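Oxygen-independent coproporphyrinogen III oxidase (Escherichia coli, PDB 1OLT) catalyses the anaerobic oxidative decarboxylation of two propionates of coproporphyrinogen III to vinyl groups, yielding protoporphyrinogen IX for heme, using a [4Fe-4S] cluster and S-adenosylmethionine. Local coordinates at residues 25-30 against 359-364; 34-39 against 355-360; 121-126 against 157-162; 405-410 against 434-439. All blocks are in the same frame, centred on the assembly; numbering follows the deposited sequence. Where two conformers were deposited one is given.

Interaction 1: residues 25-30 against 359-364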
loop_
_atom_site.group_PDB
_atom_site.type_symbol
_atom_site.label_atom_id
_atom_site.label_comp_id
_atom_site.label_asym_id
_atom_site.label_seq_id
_atom_site.Cartn_x
_atom_site.Cartn_y
_atom_site.Cartn_z
ATOM N N SER A 25 5.529 -4.943 -5.856
ATOM C CA SER A 25 6.926 -4.588 -6.037
ATOM C C SER A 25 7.419 -5.314 -7.290
ATOM O O SER A 25 6.719 -6.161 -7.842
ATOM C CB SER A 25 7.758 -5.045 -4.860
ATOM O OG SER A 25 7.799 -6.465 -4.803
ATOM N N TYR A 26 8.631 -5.002 -7.702
ATOM C CA TYR A 26 9.325 -5.755 -8.759
ATOM C C TYR A 26 10.726 -6.080 -8.346
ATOM O O TYR A 26 11.456 -5.166 -8.000
ATOM C CB TYR A 26 9.363 -4.983 -10.072
ATOM C CG TYR A 26 9.967 -5.805 -11.179
ATOM C CD1 TYR A 26 11.356 -5.805 -11.394
ATOM C CD2 TYR A 26 9.163 -6.619 -11.990
ATOM C CE1 TYR A 26 11.932 -6.579 -12.413
ATOM C CE2 TYR A 26 9.742 -7.381 -13.034
ATOM C CZ TYR A 26 11.127 -7.351 -13.236
ATOM O OH TYR A 26 11.723 -8.105 -14.252
ATOM N N PRO A 27 11.132 -7.361 -8.413
ATOM C CA PRO A 27 10.263 -8.508 -8.754
ATOM C C PRO A 27 9.153 -8.739 -7.760
ATOM O O PRO A 27 9.171 -8.206 -6.639
ATOM C CB PRO A 27 11.205 -9.715 -8.712
ATOM C CG PRO A 27 12.590 -9.175 -8.676
ATOM C CD PRO A 27 12.529 -7.771 -8.204
ATOM N N THR A 28 8.178 -9.545 -8.163
ATOM C CA THR A 28 7.016 -9.768 -7.310
ATOM C C THR A 28 7.296 -10.828 -6.268
ATOM O O THR A 28 8.343 -11.528 -6.335
ATOM C CB THR A 28 5.793 -10.209 -8.162
ATOM O OG1 THR A 28 5.925 -11.599 -8.548
ATOM C CG2 THR A 28 5.743 -9.384 -9.486
ATOM N N ALA A 29 6.320 -10.963 -5.353
ATOM C CA ALA A 29 6.301 -12.003 -4.310
ATOM C C ALA A 29 6.296 -13.451 -4.882
ATOM O O ALA A 29 6.708 -14.389 -4.191
ATOM C CB ALA A 29 5.077 -11.789 -3.352
ATOM N N LEU A 30 5.830 -13.644 -6.124
ATOM C CA LEU A 30 5.962 -14.969 -6.773
ATOM C C LEU A 30 7.415 -15.439 -6.815
ATOM O O LEU A 30 7.684 -16.641 -6.762
ATOM C CB LEU A 30 5.480 -14.967 -8.221
ATOM C CG LEU A 30 4.046 -14.638 -8.554
ATOM C CD1 LEU A 30 3.881 -14.677 -10.098
ATOM C CD2 LEU A 30 3.125 -15.609 -7.849
ATOM N N ARG A 359 11.345 -16.117 3.588
ATOM C CA ARG A 359 11.750 -16.178 2.197
ATOM C C ARG A 359 12.107 -14.807 1.680
ATOM O O ARG A 359 11.832 -13.814 2.328
ATOM C CB ARG A 359 10.621 -16.753 1.355
ATOM C CG ARG A 359 9.342 -15.997 1.507
ATOM C CD ARG A 359 8.166 -16.573 0.667
ATOM N NE ARG A 359 7.039 -15.688 0.634
ATOM C CZ ARG A 359 6.073 -15.700 -0.298
ATOM N NH1 ARG A 359 6.140 -16.553 -1.305
ATOM N NH2 ARG A 359 5.033 -14.843 -0.228
ATOM N N GLY A 360 12.740 -14.762 0.509
ATOM C CA GLY A 360 13.055 -13.487 -0.104
ATOM C C GLY A 360 13.827 -13.627 -1.398
ATOM O O GLY A 360 13.935 -14.717 -1.945
ATOM N N ILE A 361 14.361 -12.504 -1.886
ATOM C CA ILE A 361 15.154 -12.463 -3.122
ATOM C C ILE A 361 16.241 -11.390 -3.068
ATOM O O ILE A 361 15.983 -10.275 -2.628
ATOM C CB ILE A 361 14.222 -12.158 -4.336
ATOM C CG1 ILE A 361 15.021 -12.208 -5.685
ATOM C CG2 ILE A 361 13.569 -10.834 -4.191
ATOM C CD1 ILE A 361 14.221 -12.785 -6.761
ATOM N N ALA A 362 17.430 -11.718 -3.560
ATOM C CA ALA A 362 18.477 -10.727 -3.788
ATOM C C ALA A 362 18.307 -10.336 -5.250
ATOM O O ALA A 362 18.476 -11.165 -6.105
ATOM C CB ALA A 362 19.849 -11.342 -3.574
ATOM N N LEU A 363 17.965 -9.094 -5.535
ATOM C CA LEU A 363 17.743 -8.664 -6.889
ATOM C C LEU A 363 19.080 -8.652 -7.692
ATOM O O LEU A 363 20.089 -8.194 -7.206
ATOM C CB LEU A 363 17.128 -7.268 -6.930
ATOM C CG LEU A 363 15.634 -7.089 -6.700
ATOM C CD1 LEU A 363 15.234 -7.567 -5.338
ATOM C CD2 LEU A 363 15.214 -5.588 -6.883
ATOM N N THR A 364 19.052 -9.186 -8.888
ATOM C CA THR A 364 20.158 -9.028 -9.842
ATOM C C THR A 364 20.263 -7.577 -10.365
ATOM O O THR A 364 19.435 -6.742 -10.060
ATOM C CB THR A 364 19.973 -9.954 -11.062
ATOM O OG1 THR A 364 18.752 -9.616 -11.746
ATOM C CG2 THR A 364 19.830 -11.452 -10.643
#
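Pro27 and Leu363 meet as two apolar bodies laid across each other at a slant, the branch point of the leucine resting against the CD carbon of the pyrrolidine ring. Pro27 CD lies 3.5 Å from Leu363 CG, so one ring carbon meets the isopropyl end at its branch point, with both methyls close by. The leucine is aimed there by its first torsion: CG lies beside its own backbone N and opposite the carbonyl carbon (chi1 -80°). A cis peptide bond joins Tyr26 to Pro27, and in one of the two conformers of Ser25 its OG donates a 2.9 Å hydrogen bond to Pro27 O, 29° out of the carbonyl plane. Leu363 immediately follows strand 357-362, an outermost strand of the three-stranded antiparallel sheet whose first strand carries Ile329, a residue that binds S-adenosylmethionine; the N-terminal loop thus packs against the sheet beside the pocket. Replacing Leu363 by an alanine would probably leave Pro27 CD without the isopropyl group it rests on and open a gap beside Pro27. Farther along, the extended chain of Arg359 brings NH1 to 3.7 Å from Ala29 O, an oblique approach, while NH2 is hydrogen-bonded to Gln338 OE1. Tyr26 O, grazed by Leu363 CD2, is hydrogen-bonded to Tyr336 OH.

Interaction 2: residues 34-39 against 355-360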
loop_
_atom_site.group_PDB
_atom_site.type_symbol
_atom_site.label_atom_id
_atom_site.label_comp_id
_atom_site.label_asym_id
_atom_site.label_seq_id
_atom_site.Cartn_x
_atom_site.Cartn_y
_atom_site.Cartn_z
ATOM N N GLU A 34 12.529 -19.546 -0.344
ATOM C CA GLU A 34 12.886 -19.940 1.015
ATOM C C GLU A 34 14.367 -20.206 1.167
ATOM O O GLU A 34 14.835 -20.378 2.269
ATOM C CB GLU A 34 12.054 -21.138 1.454
ATOM C CG GLU A 34 10.561 -20.802 1.516
ATOM C CD GLU A 34 9.689 -21.980 1.950
ATOM O OE1 GLU A 34 10.200 -22.846 2.682
ATOM O OE2 GLU A 34 8.491 -22.031 1.548
ATOM N N ASP A 35 15.089 -20.212 0.051
ATOM C CA ASP A 35 16.526 -20.362 0.033
ATOM C C ASP A 35 17.253 -19.114 0.499
ATOM O O ASP A 35 18.384 -19.193 0.917
ATOM C CB ASP A 35 16.967 -20.699 -1.394
ATOM C CG ASP A 35 16.617 -22.155 -1.804
ATOM O OD1 ASP A 35 16.432 -23.011 -0.882
ATOM O OD2 ASP A 35 16.531 -22.523 -3.016
ATOM N N PHE A 36 16.585 -17.969 0.405
ATOM C CA PHE A 36 17.074 -16.693 0.941
ATOM C C PHE A 36 17.086 -16.728 2.465
ATOM O O PHE A 36 16.036 -16.716 3.142
ATOM C CB PHE A 36 16.193 -15.527 0.457
ATOM C CG PHE A 36 16.728 -14.161 0.804
ATOM C CD1 PHE A 36 16.497 -13.597 2.046
ATOM C CD2 PHE A 36 17.424 -13.410 -0.141
ATOM C CE1 PHE A 36 16.979 -12.296 2.370
ATOM C CE2 PHE A 36 17.914 -12.119 0.192
ATOM C CZ PHE A 36 17.692 -11.584 1.447
ATOM N N GLY A 37 18.277 -16.751 2.990
ATOM C CA GLY A 37 18.483 -16.964 4.391
ATOM C C GLY A 37 19.081 -15.761 5.113
ATOM O O GLY A 37 19.199 -14.626 4.611
ATOM N N GLU A 38 19.502 -16.069 6.321
ATOM C CA GLU A 38 19.945 -15.084 7.258
ATOM C C GLU A 38 21.165 -14.393 6.778
ATOM O O GLU A 38 21.316 -13.205 7.028
ATOM C CB GLU A 38 20.247 -15.765 8.562
ATOM C CG GLU A 38 20.618 -14.824 9.674
ATOM C CD GLU A 38 19.544 -13.808 10.019
ATOM O OE1 GLU A 38 18.345 -13.939 9.646
ATOM O OE2 GLU A 38 19.919 -12.866 10.711
ATOM N N GLN A 39 22.061 -15.084 6.073
ATOM C CA GLN A 39 23.245 -14.368 5.701
ATOM C C GLN A 39 22.871 -13.320 4.626
ATOM O O GLN A 39 23.414 -12.220 4.599
ATOM C CB GLN A 39 24.415 -15.359 5.307
ATOM C CG GLN A 39 24.933 -16.216 6.529
ATOM C CD GLN A 39 25.370 -15.362 7.738
ATOM O OE1 GLN A 39 26.269 -14.530 7.601
ATOM N NE2 GLN A 39 24.738 -15.568 8.902
ATOM N N ASN A 355 14.128 -14.117 15.085
ATOM C CA ASN A 355 13.547 -13.535 13.880
ATOM C C ASN A 355 12.602 -14.542 13.183
ATOM O O ASN A 355 12.568 -15.743 13.503
ATOM C CB ASN A 355 14.703 -13.082 12.895
ATOM C CG ASN A 355 15.459 -14.224 12.322
ATOM O OD1 ASN A 355 16.570 -14.587 12.805
ATOM N ND2 ASN A 355 14.902 -14.843 11.319
ATOM N N ALA A 356 11.854 -14.054 12.220
ATOM C CA ALA A 356 10.902 -14.882 11.511
ATOM C C ALA A 356 11.170 -14.890 10.013
ATOM O O ALA A 356 10.265 -15.155 9.234
ATOM C CB ALA A 356 9.492 -14.380 11.795
ATOM N N LEU A 357 12.399 -14.639 9.605
ATOM C CA LEU A 357 12.725 -14.627 8.167
ATOM C C LEU A 357 12.352 -15.940 7.531
ATOM O O LEU A 357 12.816 -17.003 7.951
ATOM C CB LEU A 357 14.209 -14.331 7.918
ATOM C CG LEU A 357 14.659 -14.394 6.448
ATOM C CD1 LEU A 357 14.049 -13.373 5.635
ATOM C CD2 LEU A 357 16.181 -14.232 6.396
ATOM N N TRP A 358 11.523 -15.848 6.499
ATOM C CA TRP A 358 10.954 -17.003 5.801
ATOM C C TRP A 358 11.507 -17.154 4.387
ATOM O O TRP A 358 12.034 -18.205 4.009
ATOM C CB TRP A 358 9.450 -16.835 5.748
ATOM C CG TRP A 358 8.715 -17.855 4.997
ATOM C CD1 TRP A 358 9.017 -19.173 4.889
ATOM C CD2 TRP A 358 7.527 -17.655 4.261
ATOM N NE1 TRP A 358 8.076 -19.809 4.123
ATOM C CE2 TRP A 358 7.165 -18.900 3.696
ATOM C CE3 TRP A 358 6.719 -16.539 4.006
ATOM C CZ2 TRP A 358 6.051 -19.057 2.886
ATOM C CZ3 TRP A 358 5.592 -16.686 3.230
ATOM C CH2 TRP A 358 5.264 -17.948 2.660
ATOM N N ARG A 359 11.345 -16.117 3.588
ATOM C CA ARG A 359 11.750 -16.178 2.197
ATOM C C ARG A 359 12.107 -14.807 1.680
ATOM O O ARG A 359 11.832 -13.814 2.328
ATOM C CB ARG A 359 10.621 -16.753 1.355
ATOM C CG ARG A 359 9.342 -15.997 1.507
ATOM C CD ARG A 359 8.166 -16.573 0.667
ATOM N NE ARG A 359 7.039 -15.688 0.634
ATOM C CZ ARG A 359 6.073 -15.700 -0.298
ATOM N NH1 ARG A 359 6.140 -16.553 -1.305
ATOM N NH2 ARG A 359 5.033 -14.843 -0.228
ATOM N N GLY A 360 12.740 -14.762 0.509
ATOM C CA GLY A 360 13.055 -13.487 -0.104
ATOM C C GLY A 360 13.827 -13.627 -1.398
ATOM O O GLY A 360 13.935 -14.717 -1.945
#
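The backbones of Glu34 and Arg359 draw together to 4.1 Å between their CA atoms, then diverge as the two segments run 128° apart. At this close approach Glu34 CA points its hydrogen at Trp358 O, the carbon and oxygen 3.6 Å apart. Next along, Phe36 lies against the Gly360 backbone, its CB 3.4 Å from Gly360 O; the glycine, lacking a side chain, lets the ring settle close, while Leu357 CD1 approaches the ring edge near its plane. Leu357 CD2 in turn presses on the peptide of Gly37, the N-cap of helix 38-45, at 3.5 Å from Gly37 C. A classic beta bulge on strand 357-362 sets both Trp358 and Arg359 opposite Gln338. Trp358 CG stands opposite its backbone N (chi1 176°), bringing NE1 to 3.5 Å from Glu34 CD, with carboxylate and indole planes 45° apart. One indole face is covered toward its rim by Arg359 CD, 3.5 Å above the plane. Substituting a serine for Trp358 is likely to leave the Glu34 carboxylate and the Arg359 chain without the ring they lie against. Farther on, Glu38 OE1 skirts Leu357 CD2 while its OE2 forms a salt bridge with Arg96.

Interaction 3: residues 121-126 against 157-162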
loop_
_atom_site.group_PDB
_atom_site.type_symbol
_atom_site.label_atom_id
_atom_site.label_comp_id
_atom_site.label_asym_id
_atom_site.label_seq_id
_atom_site.Cartn_x
_atom_site.Cartn_y
_atom_site.Cartn_z
ATOM N N ALA A 121 -2.947 0.930 26.192
ATOM C CA ALA A 121 -1.738 0.399 26.833
ATOM C C ALA A 121 -0.849 -0.372 25.851
ATOM O O ALA A 121 0.333 -0.193 25.862
ATOM C CB ALA A 121 -2.086 -0.512 28.072
ATOM N N GLN A 122 -1.433 -1.178 25.005
ATOM C CA GLN A 122 -0.710 -1.924 23.982
ATOM C C GLN A 122 -0.053 -1.002 22.906
ATOM O O GLN A 122 1.108 -1.187 22.521
ATOM C CB GLN A 122 -1.665 -2.966 23.322
ATOM C CG GLN A 122 -2.033 -4.038 24.306
ATOM C CD GLN A 122 -3.226 -4.827 23.905
ATOM O OE1 GLN A 122 -4.028 -4.397 23.017
ATOM N NE2 GLN A 122 -3.449 -5.961 24.621
ATOM N N ILE A 123 -0.786 0.004 22.463
ATOM C CA ILE A 123 -0.252 1.010 21.537
ATOM C C ILE A 123 0.961 1.615 22.181
ATOM O O ILE A 123 2.017 1.733 21.555
ATOM C CB ILE A 123 -1.292 2.098 21.276
ATOM C CG1 ILE A 123 -2.371 1.550 20.375
ATOM C CG2 ILE A 123 -0.635 3.308 20.646
ATOM C CD1 ILE A 123 -3.628 2.368 20.344
ATOM N N SER A 124 0.830 2.034 23.447
ATOM C CA SER A 124 1.966 2.656 24.134
ATOM C C SER A 124 3.149 1.723 24.280
ATOM O O SER A 124 4.336 2.142 24.145
ATOM C CB SER A 124 1.589 3.197 25.536
ATOM O OG SER A 124 0.624 4.213 25.450
ATOM N N ARG A 125 2.843 0.474 24.618
ATOM C CA ARG A 125 3.907 -0.513 24.768
ATOM C C ARG A 125 4.732 -0.695 23.448
ATOM O O ARG A 125 5.957 -0.758 23.469
ATOM C CB ARG A 125 3.362 -1.868 25.218
ATOM C CG ARG A 125 4.418 -2.967 25.400
ATOM C CD ARG A 125 3.829 -4.362 25.731
ATOM N NE ARG A 125 4.886 -5.354 25.659
ATOM C CZ ARG A 125 4.679 -6.649 25.620
ATOM N NH1 ARG A 125 3.455 -7.133 25.644
ATOM N NH2 ARG A 125 5.726 -7.487 25.566
ATOM N N LEU A 126 4.053 -0.849 22.338
ATOM C CA LEU A 126 4.727 -1.034 21.102
ATOM C C LEU A 126 5.508 0.169 20.674
ATOM O O LEU A 126 6.644 0.019 20.203
ATOM C CB LEU A 126 3.763 -1.495 20.022
ATOM C CG LEU A 126 4.340 -1.772 18.644
ATOM C CD1 LEU A 126 5.522 -2.737 18.658
ATOM C CD2 LEU A 126 3.279 -2.282 17.781
ATOM N N ASP A 157 -6.768 10.845 20.282
ATOM C CA ASP A 157 -5.934 11.700 21.137
ATOM C C ASP A 157 -4.704 10.913 21.650
ATOM O O ASP A 157 -3.616 11.424 21.684
ATOM C CB ASP A 157 -6.699 12.278 22.303
ATOM C CG ASP A 157 -7.955 13.053 21.830
ATOM O OD1 ASP A 157 -9.002 12.455 21.526
ATOM O OD2 ASP A 157 -7.926 14.243 21.704
ATOM N N HIS A 158 -4.900 9.675 22.014
ATOM C CA HIS A 158 -3.805 8.854 22.504
ATOM C C HIS A 158 -2.781 8.589 21.407
ATOM O O HIS A 158 -1.582 8.672 21.655
ATOM C CB HIS A 158 -4.311 7.545 22.978
ATOM C CG HIS A 158 -3.270 6.709 23.669
ATOM N ND1 HIS A 158 -2.816 6.999 24.927
ATOM C CD2 HIS A 158 -2.609 5.597 23.277
ATOM C CE1 HIS A 158 -1.919 6.101 25.303
ATOM N NE2 HIS A 158 -1.779 5.225 24.313
ATOM N N LEU A 159 -3.231 8.284 20.182
ATOM C CA LEU A 159 -2.310 8.110 19.058
ATOM C C LEU A 159 -1.491 9.377 18.803
ATOM O O LEU A 159 -0.283 9.341 18.551
ATOM C CB LEU A 159 -3.057 7.711 17.763
ATOM C CG LEU A 159 -3.746 6.350 17.892
ATOM C CD1 LEU A 159 -4.745 6.156 16.802
ATOM C CD2 LEU A 159 -2.681 5.271 17.862
ATOM N N ARG A 160 -2.170 10.499 18.797
ATOM C CA ARG A 160 -1.493 11.756 18.679
ATOM C C ARG A 160 -0.439 11.987 19.785
ATOM O O ARG A 160 0.698 12.441 19.514
ATOM C CB ARG A 160 -2.518 12.830 18.745
ATOM C CG ARG A 160 -2.098 13.954 18.073
ATOM C CD ARG A 160 -2.298 13.919 16.503
ATOM N NE ARG A 160 -1.768 15.251 16.152
ATOM C CZ ARG A 160 -0.486 15.484 15.940
ATOM N NH1 ARG A 160 0.412 14.481 15.903
ATOM N NH2 ARG A 160 -0.095 16.699 15.708
ATOM N N ALA A 161 -0.780 11.663 21.026
ATOM C CA ALA A 161 0.172 11.841 22.125
ATOM C C ALA A 161 1.339 10.892 21.945
ATOM O O ALA A 161 2.427 11.213 22.372
ATOM C CB ALA A 161 -0.507 11.635 23.592
ATOM N N GLU A 162 1.120 9.755 21.315
ATOM C CA GLU A 162 2.206 8.810 21.002
ATOM C C GLU A 162 3.002 9.171 19.768
ATOM O O GLU A 162 3.985 8.536 19.491
ATOM C CB GLU A 162 1.689 7.369 20.868
ATOM C CG GLU A 162 1.112 6.806 22.149
ATOM C CD GLU A 162 2.184 6.462 23.221
ATOM O OE1 GLU A 162 3.379 6.360 22.878
ATOM O OE2 GLU A 162 1.807 6.303 24.395
HETATM O O HOH W 1 4.782 4.787 24.705
#
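Glu162 reaches across to Ser124 with a chain bent at its second torsion, and its atoms can be followed outward one by one. From CB the chain starts beside its own backbone N, which sets CG 4.2 Å from the Ile123 methyl CG2. The bend that follows (chi2 -73°) lays CD 3.5 Å from Ser124 OG and divides the work between the two oxygens. OE2 accepts a 2.6 Å hydrogen bond from Ser124 OG, met from above, 50° out of the carboxylate plane. OE1 takes a hydrogen from a water molecule, which gives its other hydrogen to Ser124 O, so the carboxylate holds both the side chain and the backbone of one residue. The same hydroxyl receives a weak bond from His158 NE2, 2.8 Å from Ser124 OG, with the oxygen at the imidazole edge near the ring plane. Lys120 O lies near both the hydroxyl and the imidazole and probably shares these hydrogens. Beside these polar groups Ile123 CD1 touches Leu159 CD2 at 3.9 Å, the two side chains crossing at about a right angle. The helix axes here are 10.5 Å apart and only 14° from parallel, as expected of neighbouring helices in the successive beta-alpha units of a radical SAM core, where each helix follows a parallel strand of a curled sheet related to the TIM barrel.

Interaction 4: residues 405-410 against 434-439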
loop_
_atom_site.group_PDB
_atom_site.type_symbol
_atom_site.label_atom_id
_atom_site.label_comp_id
_atom_site.label_asym_id
_atom_site.label_seq_id
_atom_site.Cartn_x
_atom_site.Cartn_y
_atom_site.Cartn_z
ATOM N N LYS A 405 9.626 -3.767 -28.343
ATOM C CA LYS A 405 8.831 -4.477 -29.352
ATOM C C LYS A 405 7.444 -4.765 -28.769
ATOM O O LYS A 405 6.431 -4.539 -29.402
ATOM C CB LYS A 405 9.488 -5.802 -29.742
ATOM C CG LYS A 405 10.840 -5.696 -30.433
ATOM C CD LYS A 405 11.167 -6.963 -31.272
ATOM C CE LYS A 405 12.072 -7.949 -30.533
ATOM N NZ LYS A 405 13.517 -7.716 -30.854
ATOM N N LEU A 406 7.426 -5.247 -27.531
ATOM C CA LEU A 406 6.180 -5.517 -26.802
ATOM C C LEU A 406 5.408 -4.218 -26.625
ATOM O O LEU A 406 4.168 -4.213 -26.625
ATOM C CB LEU A 406 6.463 -6.133 -25.423
ATOM C CG LEU A 406 7.113 -7.526 -25.357
ATOM C CD1 LEU A 406 7.298 -7.980 -23.852
ATOM C CD2 LEU A 406 6.304 -8.563 -26.175
ATOM N N LEU A 407 6.152 -3.115 -26.485
ATOM C CA LEU A 407 5.572 -1.789 -26.302
ATOM C C LEU A 407 4.935 -1.205 -27.564
ATOM O O LEU A 407 3.977 -0.450 -27.473
ATOM C CB LEU A 407 6.651 -0.808 -25.784
ATOM C CG LEU A 407 6.183 0.533 -25.173
ATOM C CD1 LEU A 407 5.278 0.330 -23.977
ATOM C CD2 LEU A 407 7.364 1.411 -24.743
ATOM N N ALA A 408 5.480 -1.538 -28.733
ATOM C CA ALA A 408 5.067 -0.907 -29.997
ATOM C C ALA A 408 3.549 -0.922 -30.233
ATOM O O ALA A 408 2.949 0.126 -30.453
ATOM C CB ALA A 408 5.804 -1.555 -31.194
ATOM N N PRO A 409 2.914 -2.091 -30.162
ATOM C CA PRO A 409 1.459 -2.153 -30.353
ATOM C C PRO A 409 0.690 -1.206 -29.406
ATOM O O PRO A 409 -0.260 -0.550 -29.829
ATOM C CB PRO A 409 1.109 -3.634 -30.107
ATOM C CG PRO A 409 2.360 -4.294 -29.556
ATOM C CD PRO A 409 3.500 -3.418 -29.884
ATOM N N LEU A 410 1.121 -1.154 -28.147
ATOM C CA LEU A 410 0.556 -0.234 -27.161
ATOM C C LEU A 410 0.730 1.247 -27.579
ATOM O O LEU A 410 -0.206 2.040 -27.484
ATOM C CB LEU A 410 1.161 -0.512 -25.752
ATOM C CG LEU A 410 0.509 -1.648 -24.936
ATOM C CD1 LEU A 410 0.901 -3.028 -25.462
ATOM C CD2 LEU A 410 0.853 -1.542 -23.447
ATOM N N ARG A 434 -0.457 -0.631 -15.777
ATOM C CA ARG A 434 0.007 -1.993 -15.500
ATOM C C ARG A 434 0.321 -2.712 -16.827
ATOM O O ARG A 434 1.319 -3.445 -16.916
ATOM C CB ARG A 434 -1.009 -2.798 -14.678
ATOM C CG ARG A 434 -1.332 -2.236 -13.254
ATOM C CD ARG A 434 -2.704 -2.729 -12.730
ATOM N NE ARG A 434 -3.182 -2.171 -11.440
ATOM C CZ ARG A 434 -3.681 -0.920 -11.236
ATOM N NH1 ARG A 434 -3.715 -0.017 -12.214
ATOM N NH2 ARG A 434 -4.127 -0.568 -10.014
ATOM N N ASN A 435 -0.514 -2.479 -17.847
ATOM C CA ASN A 435 -0.246 -2.979 -19.206
ATOM C C ASN A 435 1.112 -2.514 -19.696
ATOM O O ASN A 435 1.906 -3.324 -20.171
ATOM C CB ASN A 435 -1.315 -2.539 -20.216
ATOM C CG ASN A 435 -2.748 -2.845 -19.751
ATOM O OD1 ASN A 435 -3.370 -2.045 -19.045
ATOM N ND2 ASN A 435 -3.275 -3.994 -20.168
ATOM N N ILE A 436 1.392 -1.216 -19.556
ATOM C CA ILE A 436 2.661 -0.648 -20.015
ATOM C C ILE A 436 3.856 -1.245 -19.255
ATOM O O ILE A 436 4.873 -1.628 -19.858
ATOM C CB ILE A 436 2.636 0.908 -19.877
ATOM C CG1 ILE A 436 1.627 1.530 -20.851
ATOM C CG2 ILE A 436 4.023 1.523 -20.065
ATOM C CD1 ILE A 436 1.123 2.911 -20.429
ATOM N N CYS A 437 3.739 -1.312 -17.929
ATOM C CA CYS A 437 4.812 -1.828 -17.084
ATOM C C CYS A 437 5.121 -3.290 -17.399
ATOM O O CYS A 437 6.282 -3.706 -17.336
ATOM C CB CYS A 437 4.468 -1.683 -15.585
ATOM S SG CYS A 437 4.433 0.047 -15.079
ATOM N N MET A 438 4.084 -4.040 -17.760
ATOM C CA MET A 438 4.200 -5.457 -18.090
ATOM C C MET A 438 5.153 -5.727 -19.268
ATOM O O MET A 438 5.705 -6.834 -19.378
ATOM C CB MET A 438 2.813 -6.039 -18.411
ATOM C CG MET A 438 2.617 -7.518 -18.065
ATOM S SD MET A 438 0.840 -8.089 -17.943
ATOM C CE MET A 438 -0.100 -6.749 -18.832
ATOM N N CYS A 439 5.345 -4.740 -20.149
ATOM C CA CYS A 439 6.298 -4.900 -21.274
ATOM C C CYS A 439 7.747 -5.064 -20.825
ATOM O O CYS A 439 8.599 -5.589 -21.591
ATOM C CB CYS A 439 6.210 -3.726 -22.241
ATOM S SG CYS A 439 4.577 -3.621 -22.959
#
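Cys439 is the bump of this interface: its thiol enters a hollow on helix 405-410 walled by Leu406, Leu407 and Leu410. The SG atom sits 3.7 Å from Leu406 O and 4.0 Å from Leu406 CB, deep against the backbone, with Leu407 CD1 closing one side at 4.1 Å. Its position beside its own backbone N (chi1 -61°) directs the sulfur inward to that floor. Leu406 also leans over the rim, CD1 lying 3.5 Å from Cys439 O, so the cysteine is lapped both at its sulfur and at its carbonyl. The complementary bump comes from the other helix. In the conformer described, one of two deposited, Leu410 CD2 nestles against the backbone between Asn435 and Ile436, at 3.9 Å from Asn435 O and 4.1 Å from Ile436 CG1. Leu407 CD1 fills in beside it, towards Ile436 CG2. The two axes approach to 9.8 Å and run 152° apart, a nearly antiparallel pair with strands 416-418 and 422-425 between them in the chain; Ile423 touches Leu407 and Val425 touches Ile436. Helix 405-410 belongs to the HemN C-terminal domain, of the helix-turn-helix clan. Leu377 of helix 365-380 also touches Ile436. Since methyls and a thiol do the touching, and across the two segments polar backbone groups meet carbon or sulfur, cohesion probably comes mainly from apolar burial and close fit.

Overall arrangement
Interactions 1 and 2 touch along strand 357-362: they share Arg359 and Gly360, their centres are 12 Å apart, and Phe36 of interaction 2 packs its ring on the backbone of Ile361 and Ala362. Both lie near the S-adenosylmethionine pocket: the side chains of Ala29 from the N-terminal loop and Arg359 from the strand each come about 9 Å from a bound molecule. Interaction 3 is nested within the loop they close and belongs to the radical SAM core, with the side chain of Leu159 about 12 Å from S-adenosylmethionine. Interaction 4 follows in series, away from the annotated sites, with its centre 47 Å from that of interaction 3, on opposite sides of the chain's centre.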